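Local structure of Two-component system sensor histidine kinase (Bacteroides thetaiotaomicron, 3OTT) at residues T107-G118 against I148-I159; S189-L197 against I207-Q215. The protein is a putative membrane histidine kinase, apparently sensing saccharides, whose extracellular part, described here, combines beta-propellers with a beta-sandwich. One frame throughout, in Å; residues are numbered along the deposited sequence.

Contact 1. Residues T107-G118 against I148-I159; sequences TMALQGDTLWLG and IYSIIRTKDNQI
Ile159 lies over one face of the Trp116 indole: its CG2 stands above the six-membered ring, 4.1 Å from the centroid and only 8° off the ring normal, a CH-pi contact, while its CD1 reaches back to the ring nitrogen and to Gln111 CD. Ile151 crosses the tryptophan at about a right angle, and its CD1 packs on Trp116 CB at 3.3 Å. Nearer the backbone, Ile151 CG1 touches Ala109 CB at 3.7 Å. Thr107 completes this row. With its hydroxyl swung opposite the backbone nitrogen (chi1 177°), Thr107 OG1 accepts a bent hydrogen bond from Ile151 N at 3.1 Å, and Thr107 CG2 presses on Ile151 CG2. Strands 107-111 and 148-153 run nearly parallel, 14° apart, yet they are the first strands of successive four-stranded antiparallel sheets, so this is the face-to-face packing of neighbouring beta-propeller blades. Toward one end of the strands the contact turns polar. The extended Gln111 side chain bridges the two blades: OE1 accepts a hydrogen bond from Trp116 NE1 at 2.9 Å, nearly straight and in the ring plane, and NE2 donates to Asn157 OD1 at 3.1 Å. Asn157 OD1 is gripped twice, because Arg153 NH1 donates to it at 2.8 Å from the opposite face of that amide. An alanine at Gln111 is likely to leave the indole N-H without its acceptor and Asn157 tied to Arg153 but no longer to the neighbouring blade. Gly118 gives Ile148 its place, its CA meeting CB of the isoleucine where a side chain would collide with CG2. Farther out, Tyr170 meets the indole edge-to-face and Phe136 packs on it, while Asp113, in the hairpin turn, forms a salt bridge to Arg374 of the second subunit.

Contact 2. Residues S189-L197 against I207-Q215; sequences SNLFVNSLL and IGTEGYLFQ
Ile207 and Leu196 run alongside each other, Leu196 CD2 resting 3.9 Å from Ile207 CG1, and on the same face of the sheet Val193 CG1 closes on Ile207 CG2. This is the close-packed end of the contact. Ser195 and Gly208 form the hydrogen-bonded antiparallel pair behind it: Gly208 N donates to Ser195 O at 2.8 Å along an almost straight line (170°), whereas the return bond from Ser195 N to Gly208 O stretches to 3.3 Å. Asn194 N also leans on Gly208 O, weakly. Two residues thus face one, a classic beta bulge in the hairpin of strands 193-199 and 204-209, the first two strands of a four-stranded propeller blade. The amide of Asn194 is held from outside this hairpin, ND2 donating to Ile234 O at the start of the next blade. On the other side of the bulge the contact is made mostly by side chains. Phe192 O meets Thr209 CA in a 3.3 Å CA-H...O contact. Leu191 has its CG opposite the backbone nitrogen (chi1 -153°), which lays CD2 on Thr209 CG2 at 3.9 Å and brings it obliquely to the Phe214 ring, 4.1 Å from CE1. Its other methyl, CD1, rests against Glu210 O. Thr209 is fixed from within its own segment: OG1 donates to Tyr212 O at 2.9 Å, a carbonyl that also receives Thr209 N, so the corner at Glu210 and Gly211 is held by two bonds. Glu210 is exposed on this looser side, and its OE1 comes no nearer than 4.2 Å to the Phe192 ring, through CD2; Phe192 instead meets Tyr164 of the preceding blade edge-to-face.

Both segments of contact 1 come before those of contact 2 in the chain, and the centres of the two contacts are about 17 Å apart. Contact 1 joins two consecutive propeller blades; contact 2 lies inside the next, whose strand 193-199 packs against strand 148-153. They touch directly: Ser150 and Ile152, on the side of strand 148-153 turned away from segment 107-118, meet Leu196, and Tyr149 meets Phe192 and Val193. Strand 148-153 is therefore packed between blades on both sides, and three successive blades of one extracellular beta-propeller are stacked in sequence order through it.

Contact 1. Residues T107-G118 against I148-I159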
loop_
_atom_site.group_PDB
_atom_site.type_symbol
_atom_site.label_atom_id
_atom_site.label_comp_id
_atom_site.label_asym_id
_atom_site.label_seq_id
_atom_site.Cartn_x
_atom_site.Cartn_y
_atom_site.Cartn_z
ATOM N N THR B 107 -6.564 -30.003 4.169
ATOM C CA THR B 107 -6.731 -28.572 3.979
ATOM C C THR B 107 -5.683 -27.823 4.742
ATOM O O THR B 107 -5.228 -28.288 5.811
ATOM C CB THR B 107 -8.190 -28.097 4.428
ATOM O OG1 THR B 107 -8.273 -26.681 4.294
ATOM C CG2 THR B 107 -8.458 -28.396 5.988
ATOM N N MET B 108 -5.275 -26.662 4.228
ATOM C CA MET B 108 -4.186 -25.852 4.858
ATOM C C MET B 108 -4.494 -24.380 4.718
ATOM O O MET B 108 -5.081 -24.006 3.730
ATOM C CB MET B 108 -2.847 -26.099 4.207
ATOM C CG MET B 108 -2.306 -27.521 4.344
ATOM S SD MET B 108 -0.598 -27.871 3.660
ATOM C CE MET B 108 -0.822 -27.666 2.006
ATOM N N ALA B 109 -4.150 -23.551 5.718
ATOM C CA ALA B 109 -4.362 -22.107 5.622
ATOM C C ALA B 109 -3.339 -21.446 6.477
ATOM O O ALA B 109 -3.151 -21.853 7.647
ATOM C CB ALA B 109 -5.741 -21.738 6.077
ATOM N N LEU B 110 -2.648 -20.459 5.905
ATOM C CA LEU B 110 -1.667 -19.647 6.663
ATOM C C LEU B 110 -2.318 -18.506 7.446
ATOM O O LEU B 110 -3.270 -17.876 6.945
ATOM C CB LEU B 110 -0.774 -18.930 5.695
ATOM C CG LEU B 110 0.525 -19.576 5.353
ATOM C CD1 LEU B 110 1.057 -18.866 4.086
ATOM C CD2 LEU B 110 1.500 -19.477 6.570
ATOM N N GLN B 111 -1.770 -18.218 8.620
ATOM C CA GLN B 111 -2.172 -17.114 9.436
ATOM C C GLN B 111 -0.876 -16.480 9.909
ATOM O O GLN B 111 -0.323 -16.905 10.894
ATOM C CB GLN B 111 -3.041 -17.575 10.635
ATOM C CG GLN B 111 -3.708 -16.392 11.386
ATOM C CD GLN B 111 -4.374 -16.802 12.651
ATOM O OE1 GLN B 111 -4.133 -17.888 13.179
ATOM N NE2 GLN B 111 -5.257 -15.961 13.134
ATOM N N GLY B 112 -0.357 -15.494 9.161
ATOM C CA GLY B 112 0.891 -14.873 9.529
ATOM C C GLY B 112 1.952 -15.936 9.371
ATOM O O GLY B 112 2.131 -16.465 8.268
ATOM N N ASP B 113 2.639 -16.286 10.448
ATOM C CA ASP B 113 3.711 -17.283 10.336
ATOM C C ASP B 113 3.333 -18.581 11.005
ATOM O O ASP B 113 4.166 -19.300 11.469
ATOM C CB ASP B 113 4.958 -16.723 10.956
ATOM C CG ASP B 113 6.230 -17.266 10.311
ATOM O OD1 ASP B 113 6.225 -17.554 9.117
ATOM O OD2 ASP B 113 7.238 -17.376 11.019
ATOM N N THR B 114 2.027 -18.844 11.071
ATOM C CA THR B 114 1.483 -20.069 11.553
ATOM C C THR B 114 0.666 -20.735 10.437
ATOM O O THR B 114 -0.217 -20.090 9.866
ATOM C CB THR B 114 0.575 -19.800 12.741
ATOM O OG1 THR B 114 1.368 -19.282 13.807
ATOM C CG2 THR B 114 0.010 -21.071 13.213
ATOM N N LEU B 115 0.927 -22.023 10.181
ATOM C CA LEU B 115 0.163 -22.808 9.208
ATOM C C LEU B 115 -0.840 -23.731 9.930
ATOM O O LEU B 115 -0.443 -24.579 10.736
ATOM C CB LEU B 115 1.115 -23.656 8.364
ATOM C CG LEU B 115 0.553 -24.489 7.197
ATOM C CD1 LEU B 115 -0.084 -23.622 6.094
ATOM C CD2 LEU B 115 1.551 -25.415 6.597
ATOM N N TRP B 116 -2.131 -23.537 9.627
ATOM C CA TRP B 116 -3.218 -24.359 10.089
ATOM C C TRP B 116 -3.346 -25.595 9.160
ATOM O O TRP B 116 -3.349 -25.455 7.935
ATOM C CB TRP B 116 -4.542 -23.562 10.065
ATOM C CG TRP B 116 -4.694 -22.527 11.168
ATOM C CD1 TRP B 116 -4.179 -21.250 11.177
ATOM C CD2 TRP B 116 -5.372 -22.691 12.434
ATOM N NE1 TRP B 116 -4.502 -20.614 12.351
ATOM C CE2 TRP B 116 -5.256 -21.455 13.132
ATOM C CE3 TRP B 116 -6.107 -23.723 13.015
ATOM C CZ2 TRP B 116 -5.823 -21.242 14.414
ATOM C CZ3 TRP B 116 -6.668 -23.524 14.321
ATOM C CH2 TRP B 116 -6.517 -22.275 14.988
ATOM N N LEU B 117 -3.522 -26.775 9.756
ATOM C CA LEU B 117 -3.605 -28.051 9.058
ATOM C C LEU B 117 -4.878 -28.696 9.509
ATOM O O LEU B 117 -5.103 -28.877 10.721
ATOM C CB LEU B 117 -2.435 -29.005 9.473
ATOM C CG LEU B 117 -1.003 -28.449 9.374
ATOM C CD1 LEU B 117 0.116 -29.390 9.930
ATOM C CD2 LEU B 117 -0.717 -28.039 7.875
ATOM N N GLY B 118 -5.709 -29.061 8.540
ATOM C CA GLY B 118 -6.872 -29.888 8.799
ATOM C C GLY B 118 -6.704 -31.295 8.215
ATOM O O GLY B 118 -6.362 -31.455 7.030
ATOM N N ILE B 148 -11.645 -32.641 9.557
ATOM C CA ILE B 148 -11.593 -31.303 9.000
ATOM C C ILE B 148 -11.511 -31.343 7.495
ATOM O O ILE B 148 -10.619 -32.013 6.951
ATOM C CB ILE B 148 -10.315 -30.580 9.481
ATOM C CG1 ILE B 148 -10.115 -30.748 10.987
ATOM C CG2 ILE B 148 -10.347 -29.086 9.110
ATOM C CD1 ILE B 148 -11.319 -30.285 11.863
ATOM N N TYR B 149 -12.408 -30.628 6.811
ATOM C CA TYR B 149 -12.355 -30.563 5.342
ATOM C C TYR B 149 -11.928 -29.221 4.764
ATOM O O TYR B 149 -11.546 -29.152 3.626
ATOM C CB TYR B 149 -13.702 -30.965 4.692
ATOM C CG TYR B 149 -14.097 -32.372 4.958
ATOM C CD1 TYR B 149 -13.203 -33.439 4.705
ATOM C CD2 TYR B 149 -15.352 -32.661 5.421
ATOM C CE1 TYR B 149 -13.574 -34.742 4.913
ATOM C CE2 TYR B 149 -15.729 -33.948 5.679
ATOM C CZ TYR B 149 -14.842 -35.003 5.405
ATOM O OH TYR B 149 -15.239 -36.291 5.673
ATOM N N SER B 150 -12.101 -28.145 5.510
ATOM C CA SER B 150 -11.868 -26.818 4.952
ATOM C C SER B 150 -11.529 -25.863 6.058
ATOM O O SER B 150 -12.129 -25.899 7.124
ATOM C CB SER B 150 -13.122 -26.304 4.238
ATOM O OG SER B 150 -12.750 -25.087 3.539
ATOM N N ILE B 151 -10.498 -25.082 5.827
ATOM C CA ILE B 151 -10.116 -24.011 6.713
ATOM C C ILE B 151 -9.669 -22.771 5.972
ATOM O O ILE B 151 -8.979 -22.898 4.938
ATOM C CB ILE B 151 -9.221 -24.392 7.942
ATOM C CG1 ILE B 151 -8.273 -23.267 8.244
ATOM C CG2 ILE B 151 -8.505 -25.691 7.843
ATOM C CD1 ILE B 151 -7.806 -23.319 9.589
ATOM N N ILE B 152 -10.169 -21.607 6.441
ATOM C CA ILE B 152 -9.811 -20.306 5.866
ATOM C C ILE B 152 -9.511 -19.241 6.888
ATOM O O ILE B 152 -10.026 -19.243 8.021
ATOM C CB ILE B 152 -10.881 -19.718 4.862
ATOM C CG1 ILE B 152 -12.204 -19.510 5.565
ATOM C CG2 ILE B 152 -10.955 -20.530 3.513
ATOM C CD1 ILE B 152 -13.150 -18.505 4.876
ATOM N N ARG B 153 -8.676 -18.310 6.461
ATOM C CA ARG B 153 -8.423 -17.114 7.235
ATOM C C ARG B 153 -9.068 -15.971 6.504
ATOM O O ARG B 153 -8.825 -15.821 5.314
ATOM C CB ARG B 153 -6.911 -16.816 7.383
ATOM C CG ARG B 153 -6.680 -15.653 8.370
ATOM C CD ARG B 153 -5.255 -15.139 8.399
ATOM N NE ARG B 153 -5.090 -14.151 7.374
ATOM C CZ ARG B 153 -4.920 -12.841 7.554
ATOM N NH1 ARG B 153 -4.798 -12.289 8.750
ATOM N NH2 ARG B 153 -4.828 -12.092 6.476
ATOM N N THR B 154 -9.904 -15.194 7.186
ATOM C CA THR B 154 -10.408 -13.929 6.622
ATOM C C THR B 154 -9.422 -12.739 6.793
ATOM O O THR B 154 -8.487 -12.820 7.585
ATOM C CB THR B 154 -11.761 -13.538 7.222
ATOM O OG1 THR B 154 -11.642 -13.460 8.633
ATOM C CG2 THR B 154 -12.875 -14.536 6.858
ATOM N N LYS B 155 -9.655 -11.644 6.055
ATOM C CA LYS B 155 -8.870 -10.393 6.115
ATOM C C LYS B 155 -8.814 -9.786 7.514
ATOM O O LYS B 155 -7.863 -9.097 7.870
ATOM C CB LYS B 155 -9.466 -9.371 5.161
ATOM C CG LYS B 155 -8.658 -9.148 3.902
ATOM C CD LYS B 155 -8.178 -10.470 3.202
ATOM C CE LYS B 155 -7.144 -10.114 2.130
ATOM N NZ LYS B 155 -6.908 -11.285 1.257
ATOM N N ASP B 156 -9.826 -10.056 8.311
ATOM C CA ASP B 156 -9.880 -9.543 9.681
ATOM C C ASP B 156 -9.332 -10.602 10.612
ATOM O O ASP B 156 -9.534 -10.542 11.791
ATOM C CB ASP B 156 -11.329 -9.195 10.031
ATOM C CG ASP B 156 -12.316 -10.239 9.488
ATOM O OD1 ASP B 156 -12.310 -11.397 9.983
ATOM O OD2 ASP B 156 -13.072 -9.931 8.513
ATOM N N ASN B 157 -8.628 -11.581 10.053
ATOM C CA ASN B 157 -7.794 -12.507 10.848
ATOM C C ASN B 157 -8.614 -13.480 11.714
ATOM O O ASN B 157 -8.153 -13.912 12.741
ATOM C CB ASN B 157 -6.785 -11.780 11.752
ATOM C CG ASN B 157 -5.568 -12.662 12.104
ATOM O OD1 ASN B 157 -5.087 -13.447 11.279
ATOM N ND2 ASN B 157 -5.081 -12.539 13.329
ATOM N N GLN B 158 -9.819 -13.815 11.290
ATOM C CA GLN B 158 -10.621 -14.859 11.931
ATOM C C GLN B 158 -10.322 -16.200 11.265
ATOM O O GLN B 158 -9.981 -16.226 10.065
ATOM C CB GLN B 158 -12.113 -14.551 11.723
ATOM C CG GLN B 158 -12.589 -13.292 12.453
ATOM C CD GLN B 158 -12.795 -13.558 13.913
ATOM O OE1 GLN B 158 -11.836 -13.667 14.659
ATOM N NE2 GLN B 158 -14.051 -13.727 14.326
ATOM N N ILE B 159 -10.508 -17.305 12.009
ATOM C CA ILE B 159 -10.299 -18.628 11.457
ATOM C C ILE B 159 -11.578 -19.418 11.454
ATOM O O ILE B 159 -12.141 -19.682 12.527
ATOM C CB ILE B 159 -9.212 -19.411 12.218
ATOM C CG1 ILE B 159 -7.882 -18.635 12.303
ATOM C CG2 ILE B 159 -9.056 -20.782 11.673
ATOM C CD1 ILE B 159 -7.127 -18.467 10.978
#

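Contact 2. Residues S189-L197 against I207-Q215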
loop_
_atom_site.group_PDB
_atom_site.type_symbol
_atom_site.label_atom_id
_atom_site.label_comp_id
_atom_site.label_asym_id
_atom_site.label_seq_id
_atom_site.Cartn_x
_atom_site.Cartn_y
_atom_site.Cartn_z
ATOM N N SER B 189 -28.466 -36.089 8.929
ATOM C CA SER B 189 -27.429 -36.382 9.924
ATOM C C SER B 189 -26.499 -35.153 10.090
ATOM O O SER B 189 -26.944 -34.009 10.352
ATOM C CB SER B 189 -26.626 -37.666 9.530
ATOM O OG SER B 189 -25.688 -38.113 10.533
ATOM N N ASN B 190 -25.210 -35.390 9.916
ATOM C CA ASN B 190 -24.209 -34.355 10.125
ATOM C C ASN B 190 -23.991 -33.563 8.853
ATOM O O ASN B 190 -23.903 -34.127 7.764
ATOM C CB ASN B 190 -22.910 -35.017 10.551
ATOM C CG ASN B 190 -22.721 -36.326 9.879
ATOM O OD1 ASN B 190 -22.862 -37.379 10.509
ATOM N ND2 ASN B 190 -22.471 -36.290 8.565
ATOM N N LEU B 191 -23.901 -32.249 8.977
ATOM C CA LEU B 191 -23.671 -31.490 7.792
ATOM C C LEU B 191 -22.175 -31.351 7.448
ATOM O O LEU B 191 -21.459 -30.615 8.101
ATOM C CB LEU B 191 -24.421 -30.162 7.838
ATOM C CG LEU B 191 -24.742 -29.644 6.437
ATOM C CD1 LEU B 191 -25.686 -30.569 5.611
ATOM C CD2 LEU B 191 -25.352 -28.247 6.589
ATOM N N PHE B 192 -21.736 -32.084 6.426
ATOM C CA PHE B 192 -20.370 -31.944 5.856
ATOM C C PHE B 192 -20.135 -30.533 5.431
ATOM O O PHE B 192 -20.855 -30.041 4.599
ATOM C CB PHE B 192 -20.212 -32.692 4.495
ATOM C CG PHE B 192 -20.116 -34.178 4.576
ATOM C CD1 PHE B 192 -18.856 -34.813 4.457
ATOM C CD2 PHE B 192 -21.283 -34.971 4.657
ATOM C CE1 PHE B 192 -18.724 -36.229 4.484
ATOM C CE2 PHE B 192 -21.195 -36.381 4.686
ATOM C CZ PHE B 192 -19.895 -37.021 4.600
ATOM N N VAL B 193 -19.060 -29.918 5.871
ATOM C CA VAL B 193 -18.708 -28.661 5.251
ATOM C C VAL B 193 -17.447 -28.844 4.439
ATOM O O VAL B 193 -16.346 -28.865 4.999
ATOM C CB VAL B 193 -18.534 -27.539 6.276
ATOM C CG1 VAL B 193 -17.902 -26.310 5.609
ATOM C CG2 VAL B 193 -19.884 -27.169 6.917
ATOM N N ASN B 194 -17.607 -28.952 3.117
ATOM C CA ASN B 194 -16.504 -29.260 2.212
ATOM C C ASN B 194 -15.714 -28.055 1.830
ATOM O O ASN B 194 -14.545 -28.187 1.388
ATOM C CB ASN B 194 -16.988 -29.778 0.852
ATOM C CG ASN B 194 -17.912 -30.937 0.942
ATOM O OD1 ASN B 194 -17.627 -31.938 1.611
ATOM N ND2 ASN B 194 -19.046 -30.831 0.237
ATOM N N SER B 195 -16.322 -26.869 1.901
ATOM C CA SER B 195 -15.652 -25.731 1.236
ATOM C C SER B 195 -16.064 -24.375 1.795
ATOM O O SER B 195 -17.258 -24.199 2.141
ATOM C CB SER B 195 -15.969 -25.766 -0.271
ATOM O OG SER B 195 -15.207 -24.787 -0.918
ATOM N N LEU B 196 -15.084 -23.455 1.864
ATOM C CA LEU B 196 -15.231 -22.157 2.481
ATOM C C LEU B 196 -14.546 -21.121 1.646
ATOM O O LEU B 196 -13.472 -21.382 1.128
ATOM C CB LEU B 196 -14.607 -22.129 3.900
ATOM C CG LEU B 196 -15.240 -22.999 4.992
ATOM C CD1 LEU B 196 -14.458 -22.884 6.360
ATOM C CD2 LEU B 196 -16.689 -22.629 5.146
ATOM N N LEU B 197 -15.131 -19.943 1.553
ATOM C CA LEU B 197 -14.539 -18.885 0.754
ATOM C C LEU B 197 -14.960 -17.519 1.274
ATOM O O LEU B 197 -16.180 -17.209 1.432
ATOM C CB LEU B 197 -14.922 -19.003 -0.732
ATOM C CG LEU B 197 -14.317 -17.914 -1.659
ATOM C CD1 LEU B 197 -12.818 -18.101 -1.977
ATOM C CD2 LEU B 197 -15.106 -17.769 -2.957
ATOM N N ILE B 207 -20.159 -20.927 2.136
ATOM C CA ILE B 207 -20.073 -22.238 2.797
ATOM C C ILE B 207 -20.740 -23.309 1.931
ATOM O O ILE B 207 -21.926 -23.272 1.674
ATOM C CB ILE B 207 -20.792 -22.210 4.171
ATOM C CG1 ILE B 207 -20.264 -21.023 5.019
ATOM C CG2 ILE B 207 -20.507 -23.514 4.923
ATOM C CD1 ILE B 207 -21.275 -20.490 5.992
ATOM N N GLY B 208 -19.954 -24.212 1.386
ATOM C CA GLY B 208 -20.497 -25.279 0.545
ATOM C C GLY B 208 -20.541 -26.590 1.306
ATOM O O GLY B 208 -19.576 -27.008 1.945
ATOM N N THR B 209 -21.686 -27.229 1.225
ATOM C CA THR B 209 -22.009 -28.428 1.931
ATOM C C THR B 209 -22.645 -29.418 0.944
ATOM O O THR B 209 -22.836 -29.124 -0.240
ATOM C CB THR B 209 -23.053 -28.143 3.068
ATOM O OG1 THR B 209 -24.311 -27.756 2.489
ATOM C CG2 THR B 209 -22.602 -27.045 4.051
ATOM N N GLU B 210 -22.979 -30.595 1.430
ATOM C CA GLU B 210 -23.882 -31.446 0.723
ATOM C C GLU B 210 -25.253 -30.827 0.807
ATOM O O GLU B 210 -25.848 -30.750 1.884
ATOM C CB GLU B 210 -23.920 -32.849 1.353
ATOM C CG GLU B 210 -24.955 -33.794 0.686
ATOM C CD GLU B 210 -24.593 -35.328 0.743
ATOM O OE1 GLU B 210 -23.420 -35.688 1.088
ATOM O OE2 GLU B 210 -25.496 -36.175 0.404
ATOM N N GLY B 211 -25.756 -30.371 -0.331
ATOM C CA GLY B 211 -27.145 -29.960 -0.451
ATOM C C GLY B 211 -27.421 -28.458 -0.483
ATOM O O GLY B 211 -28.507 -28.047 -0.862
ATOM N N TYR B 212 -26.473 -27.639 -0.068
ATOM C CA TYR B 212 -26.743 -26.229 0.120
ATOM C C TYR B 212 -25.478 -25.466 -0.078
ATOM O O TYR B 212 -24.387 -25.973 0.199
ATOM C CB TYR B 212 -27.159 -25.961 1.564
ATOM C CG TYR B 212 -28.443 -26.585 1.979
ATOM C CD1 TYR B 212 -28.469 -27.853 2.547
ATOM C CD2 TYR B 212 -29.654 -25.893 1.806
ATOM C CE1 TYR B 212 -29.686 -28.449 2.933
ATOM C CE2 TYR B 212 -30.866 -26.467 2.226
ATOM C CZ TYR B 212 -30.878 -27.739 2.760
ATOM O OH TYR B 212 -32.088 -28.265 3.190
ATOM N N LEU B 213 -25.663 -24.232 -0.495
ATOM C CA LEU B 213 -24.676 -23.201 -0.497
ATOM C C LEU B 213 -25.211 -22.060 0.473
ATOM O O LEU B 213 -26.345 -21.563 0.280
ATOM C CB LEU B 213 -24.585 -22.627 -1.910
ATOM C CG LEU B 213 -23.538 -21.538 -2.140
ATOM C CD1 LEU B 213 -22.127 -21.987 -1.671
ATOM C CD2 LEU B 213 -23.534 -21.080 -3.608
ATOM N N PHE B 214 -24.433 -21.717 1.500
ATOM C CA PHE B 214 -24.784 -20.677 2.475
ATOM C C PHE B 214 -23.931 -19.467 2.300
ATOM O O PHE B 214 -22.759 -19.576 1.908
ATOM C CB PHE B 214 -24.599 -21.170 3.878
ATOM C CG PHE B 214 -25.508 -22.317 4.243
ATOM C CD1 PHE B 214 -25.085 -23.623 4.109
ATOM C CD2 PHE B 214 -26.804 -22.069 4.777
ATOM C CE1 PHE B 214 -25.974 -24.727 4.501
ATOM C CE2 PHE B 214 -27.673 -23.124 5.150
ATOM C CZ PHE B 214 -27.242 -24.479 4.993
ATOM N N GLN B 215 -24.485 -18.309 2.641
ATOM C CA GLN B 215 -23.664 -17.162 2.943
ATOM C C GLN B 215 -23.822 -16.830 4.406
ATOM O O GLN B 215 -24.937 -16.653 4.875
ATOM C CB GLN B 215 -24.169 -15.977 2.183
ATOM C CG GLN B 215 -23.756 -15.958 0.778
ATOM C CD GLN B 215 -24.424 -14.834 0.021
ATOM O OE1 GLN B 215 -25.598 -14.945 -0.389
ATOM N NE2 GLN B 215 -23.677 -13.745 -0.189
#